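Local coordinates for transcriptional regulator, MarR family, putative (Bacillus cereus, PDB 3BJA), which probably binds DNA as a dimeric transcription factor of the MarR family, with a winged helix-turn-helix fold, at residues Gly117-Thr120 against Lys121-Gly125; Ile126-Asp129 against Leu130-Trp134. One frame throughout, in Å; residues are numbered along the deposited sequence.

How the contacts relate
Both contacts are local and follow one another along the chain: contact 1 starts helix 121-138, and contact 2 follows directly along the same helix, with the two centres about 12 Å apart. Contact 1 lies at the surface, where the loop after helix 95-116 turns into the helix, and its chemistry is polar: a capping box, a salt bridge and a water. Contact 2 is partly buried and regular, with backbone bonds and leucine packing. They meet where Phe119 CE2 lies 3.4 Å from Leu127 CD2. Both also touch the second subunit, contact 1 offering Glu123 to its Lys133 and contact 2 the reciprocal Lys133 to its Glu123.

Contact 1 of 2, residues Gly117-Thr120 against Lys121-Gly125; sequences GCFT and KEEEG
Glu123 folds back over the start of its own helix to meet Thr120. Its CB sits 3.6 Å from Thr120 O, and CG comes closer still, 3.3 Å from Thr120 OG1. CG stands beside the backbone N (chi1 -67°), and the chain runs extended from there, which carries the carboxylate past the hydroxyl to the amide that precedes the helix. At the tip, Glu123 OE1 accepts from Thr120 N at 3.0 Å in an almost straight bond, on the anti side of the carboxylate and 23° out of its plane. Near the plane of the Phe119 ring, at its edge, Glu123 OE1 also lies 3.7 Å from Phe119 CD1, with the ring and carboxylate planes 75° apart. Lys133 of the second subunit makes a salt bridge to OE1, so the Thr120 amide and a positive charge share this atom and would probably stabilise its negative charge.

Thr120 answers through its own side chain: OG1, set between its backbone N and carbonyl carbon, accepts from Glu123 N at 3.3 Å. Its carbonyl O then takes Glu124 N as the first turn closes. Farther round, Glu124 divides its carboxylate, OE1 pairing with Lys121 NZ at 3.6 Å. Glu124 OE2 lies 2.9 Å from a water, which probably donates to it and accepts from Phe119 N. Cys118 SG stands 3.8 Å above the plane of the Phe119 ring, offset toward the rim, and the ring meets Trp134 of the second subunit edge-to-face. The reciprocal bonds between Thr120 and Glu123 are those of a capping box, with Thr120 as the N-cap of helix 121-138.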
loop_
_atom_site.group_PDB
_atom_site.type_symbol
_atom_site.label_atom_id
_atom_site.label_comp_id
_atom_site.label_asym_id
_atom_site.label_seq_id
_atom_site.Cartn_x
_atom_site.Cartn_y
_atom_site.Cartn_z
ATOM N N GLY A 117 -16.964 -5.443 9.875
ATOM C CA GLY A 117 -18.009 -6.102 10.662
ATOM C C GLY A 117 -19.057 -6.808 9.833
ATOM O O GLY A 117 -20.082 -7.169 10.374
ATOM N N CYS A 118 -18.788 -7.045 8.546
ATOM C CA CYS A 118 -19.767 -7.633 7.627
ATOM C C CYS A 118 -19.925 -9.147 7.675
ATOM O O CYS A 118 -20.903 -9.660 7.122
ATOM C CB CYS A 118 -19.430 -7.234 6.193
ATOM S SG CYS A 118 -17.732 -7.593 5.747
ATOM N N PHE A 119 -18.996 -9.853 8.324
ATOM C CA PHE A 119 -19.030 -11.313 8.393
ATOM C C PHE A 119 -19.797 -11.820 9.612
ATOM O O PHE A 119 -19.934 -11.121 10.615
ATOM C CB PHE A 119 -17.604 -11.875 8.417
ATOM C CG PHE A 119 -16.805 -11.504 7.217
ATOM C CD1 PHE A 119 -17.101 -12.080 5.974
ATOM C CD2 PHE A 119 -15.767 -10.573 7.302
ATOM C CE1 PHE A 119 -16.387 -11.725 4.822
ATOM C CE2 PHE A 119 -15.032 -10.214 6.151
ATOM C CZ PHE A 119 -15.340 -10.792 4.914
ATOM N N THR A 120 -20.275 -13.057 9.530
ATOM C CA THR A 120 -20.910 -13.699 10.685
ATOM C C THR A 120 -19.760 -14.171 11.599
ATOM O O THR A 120 -18.605 -14.235 11.174
ATOM C CB THR A 120 -21.839 -14.887 10.291
ATOM O OG1 THR A 120 -21.062 -15.967 9.797
ATOM C CG2 THR A 120 -22.859 -14.497 9.231
ATOM N N LYS A 121 -20.071 -14.485 12.848
ATOM C CA LYS A 121 -19.066 -15.012 13.789
ATOM C C LYS A 121 -18.406 -16.283 13.260
ATOM O O LYS A 121 -17.202 -16.461 13.449
ATOM C CB LYS A 121 -19.673 -15.296 15.170
ATOM C CG LYS A 121 -20.183 -14.083 15.942
ATOM C CD LYS A 121 -19.049 -13.202 16.397
ATOM C CE LYS A 121 -19.521 -11.972 17.143
ATOM N NZ LYS A 121 -18.419 -10.938 17.107
ATOM N N GLU A 122 -19.181 -17.141 12.588
ATOM C CA GLU A 122 -18.644 -18.367 11.995
ATOM C C GLU A 122 -17.620 -18.044 10.899
ATOM O O GLU A 122 -16.524 -18.607 10.897
ATOM C CB GLU A 122 -19.747 -19.275 11.443
ATOM C CG GLU A 122 -19.201 -20.655 11.076
ATOM C CD GLU A 122 -20.234 -21.679 10.677
ATOM O OE1 GLU A 122 -21.456 -21.482 10.893
ATOM O OE2 GLU A 122 -19.793 -22.721 10.159
ATOM N N GLU A 123 -18.001 -17.142 9.995
ATOM C CA GLU A 123 -17.153 -16.676 8.901
ATOM C C GLU A 123 -15.857 -16.012 9.384
ATOM O O GLU A 123 -14.802 -16.226 8.773
ATOM C CB GLU A 123 -17.926 -15.715 7.991
ATOM C CG GLU A 123 -19.076 -16.365 7.214
ATOM C CD GLU A 123 -19.872 -15.372 6.376
ATOM O OE1 GLU A 123 -20.041 -14.204 6.784
ATOM O OE2 GLU A 123 -20.344 -15.765 5.288
ATOM N N GLU A 124 -15.948 -15.195 10.443
ATOM C CA GLU A 124 -14.765 -14.547 11.077
ATOM C C GLU A 124 -13.698 -15.577 11.461
ATOM O O GLU A 124 -12.521 -15.384 11.173
ATOM C CB GLU A 124 -15.163 -13.741 12.335
ATOM C CG GLU A 124 -15.714 -12.333 12.047
ATOM C CD GLU A 124 -16.344 -11.634 13.273
ATOM O OE1 GLU A 124 -16.416 -12.210 14.402
ATOM O OE2 GLU A 124 -16.814 -10.490 13.081
ATOM N N GLY A 125 -14.132 -16.658 12.119
ATOM C CA GLY A 125 -13.249 -17.782 12.505
ATOM C C GLY A 125 -12.590 -18.474 11.314
ATOM O O GLY A 125 -11.406 -18.838 11.379
HETATM O O HOH W 1 -17.011 -9.217 10.529
#

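Contact 2 of 2, residues Ile126-Asp129 against Leu130-Trp134; sequences ILED and LLLKW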
loop_
_atom_site.group_PDB
_atom_site.type_symbol
_atom_site.label_atom_id
_atom_site.label_comp_id
_atom_site.label_asym_id
_atom_site.label_seq_id
_atom_site.Cartn_x
_atom_site.Cartn_y
_atom_site.Cartn_z
ATOM N N ILE A 126 -13.350 -18.632 10.225
ATOM C CA ILE A 126 -12.860 -19.278 9.003
ATOM C C ILE A 126 -11.843 -18.356 8.334
ATOM O O ILE A 126 -10.745 -18.787 8.004
ATOM C CB ILE A 126 -14.033 -19.668 8.038
ATOM C CG1 ILE A 126 -14.901 -20.745 8.680
ATOM C CG2 ILE A 126 -13.520 -20.215 6.713
ATOM C CD1 ILE A 126 -16.203 -21.006 7.941
ATOM N N LEU A 127 -12.221 -17.091 8.168
ATOM C CA LEU A 127 -11.344 -16.054 7.594
ATOM C C LEU A 127 -10.028 -15.879 8.389
ATOM O O LEU A 127 -8.955 -15.785 7.790
ATOM C CB LEU A 127 -12.123 -14.720 7.476
ATOM C CG LEU A 127 -11.549 -13.568 6.654
ATOM C CD1 LEU A 127 -11.118 -13.963 5.264
ATOM C CD2 LEU A 127 -12.611 -12.501 6.591
ATOM N N GLU A 128 -10.119 -15.871 9.717
ATOM C CA GLU A 128 -8.949 -15.778 10.594
ATOM C C GLU A 128 -7.980 -16.925 10.314
ATOM O O GLU A 128 -6.802 -16.669 10.072
ATOM C CB GLU A 128 -9.351 -15.810 12.086
ATOM C CG GLU A 128 -8.210 -15.431 13.053
ATOM C CD GLU A 128 -8.408 -15.895 14.496
ATOM O OE1 GLU A 128 -9.508 -16.363 14.887
ATOM O OE2 GLU A 128 -7.418 -15.798 15.253
ATOM N N ASP A 129 -8.482 -18.167 10.346
ATOM C CA ASP A 129 -7.675 -19.374 10.052
ATOM C C ASP A 129 -6.943 -19.281 8.700
ATOM O O ASP A 129 -5.729 -19.519 8.620
ATOM C CB ASP A 129 -8.548 -20.643 10.013
ATOM C CG ASP A 129 -9.020 -21.130 11.403
ATOM O OD1 ASP A 129 -8.579 -20.621 12.460
ATOM O OD2 ASP A 129 -9.846 -22.078 11.415
ATOM N N LEU A 130 -7.700 -18.940 7.654
ATOM C CA LEU A 130 -7.176 -18.845 6.298
ATOM C C LEU A 130 -6.099 -17.767 6.160
ATOM O O LEU A 130 -5.045 -18.027 5.549
ATOM C CB LEU A 130 -8.307 -18.608 5.279
ATOM C CG LEU A 130 -9.252 -19.791 5.001
ATOM C CD1 LEU A 130 -10.540 -19.342 4.290
ATOM C CD2 LEU A 130 -8.519 -20.878 4.209
ATOM N N LEU A 131 -6.353 -16.578 6.725
ATOM C CA LEU A 131 -5.374 -15.469 6.669
ATOM C C LEU A 131 -4.096 -15.781 7.478
ATOM O O LEU A 131 -3.020 -15.402 7.058
ATOM C CB LEU A 131 -5.992 -14.142 7.105
ATOM C CG LEU A 131 -7.092 -13.502 6.249
ATOM C CD1 LEU A 131 -7.472 -12.156 6.844
ATOM C CD2 LEU A 131 -6.685 -13.302 4.841
ATOM N N LEU A 132 -4.210 -16.477 8.610
ATOM C CA LEU A 132 -3.020 -16.871 9.411
ATOM C C LEU A 132 -2.202 -17.940 8.683
ATOM O O LEU A 132 -0.969 -17.924 8.732
ATOM C CB LEU A 132 -3.384 -17.308 10.847
ATOM C CG LEU A 132 -3.526 -16.191 11.901
ATOM C CD1 LEU A 132 -4.299 -14.959 11.404
ATOM C CD2 LEU A 132 -4.153 -16.748 13.212
ATOM N N LYS A 133 -2.894 -18.865 8.021
ATOM C CA LYS A 133 -2.252 -19.876 7.170
ATOM C C LYS A 133 -1.455 -19.179 6.074
ATOM O O LYS A 133 -0.339 -19.605 5.760
ATOM C CB LYS A 133 -3.292 -20.819 6.534
ATOM C CG LYS A 133 -2.741 -21.846 5.554
ATOM C CD LYS A 133 -3.843 -22.716 5.001
ATOM C CE LYS A 133 -3.252 -23.837 4.159
ATOM N NZ LYS A 133 -4.258 -24.837 3.766
ATOM N N TRP A 134 -2.026 -18.111 5.513
ATOM C CA TRP A 134 -1.360 -17.357 4.446
ATOM C C TRP A 134 -0.099 -16.641 4.978
ATOM O O TRP A 134 0.928 -16.631 4.291
ATOM C CB TRP A 134 -2.291 -16.328 3.823
ATOM C CG TRP A 134 -2.077 -16.065 2.360
ATOM C CD1 TRP A 134 -0.991 -16.388 1.585
ATOM C CD2 TRP A 134 -2.947 -15.315 1.523
ATOM N NE1 TRP A 134 -1.186 -15.954 0.301
ATOM C CE2 TRP A 134 -2.378 -15.279 0.244
ATOM C CE3 TRP A 134 -4.194 -14.706 1.724
ATOM C CZ2 TRP A 134 -2.994 -14.639 -0.826
ATOM C CZ3 TRP A 134 -4.805 -14.077 0.647
ATOM C CH2 TRP A 134 -4.199 -14.037 -0.594
#
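Leu130 and Leu131 both hold CG beside the backbone N (chi1 -71° and -66°), so that each side chain leans back along the helix toward the residue four positions earlier. This is the i to i+4 packing of a regular alpha-helix, here within helix 121-138, which in this MarR-family dimer packs against the second subunit. Ile126 and Leu130 lie side by side and point the same way, CG2 of Ile126 touching CD1 of Leu130 at 3.9 Å. Leu127 and Leu131 repeat the relation one residue on, though more loosely, with Leu127 CD1 4.2 Å from Leu131 CG.

The leucine branches also cover the carbonyls behind them. Leu130 CG comes within 3.5 Å of Ile126 O, and Leu131 CG approaches Leu127 O to 3.3 Å. Each of these oxygens remains in use, accepting from the amide of the leucine that covers it: Leu131 N reaches Leu127 O at 2.9 Å, and Leu130 N likewise bonds to Ile126 O. Two further bonds, from Leu132 N to Glu128 O and from Lys133 N to Asp129 O, continue the helical series.

Near the side of Ile126 and Leu130, Lys133 runs fully extended from CB to NZ, away from the preceding turn, and forms a salt bridge with Glu123 of the second subunit. Nearer the side of Leu127 and Leu131, Trp134 packs on Leu7 and Ile11 of its own chain's helix 2-25, while its NE1 donates to Asn115 O of the second subunit. Another flank, that of Glu128 and Leu132, is more polar: the two side chains are turned at a slant to each other, and a carboxylate oxygen meets an apolar methyl, Glu128 OE2 ending 4.0 Å from Leu132 CD2.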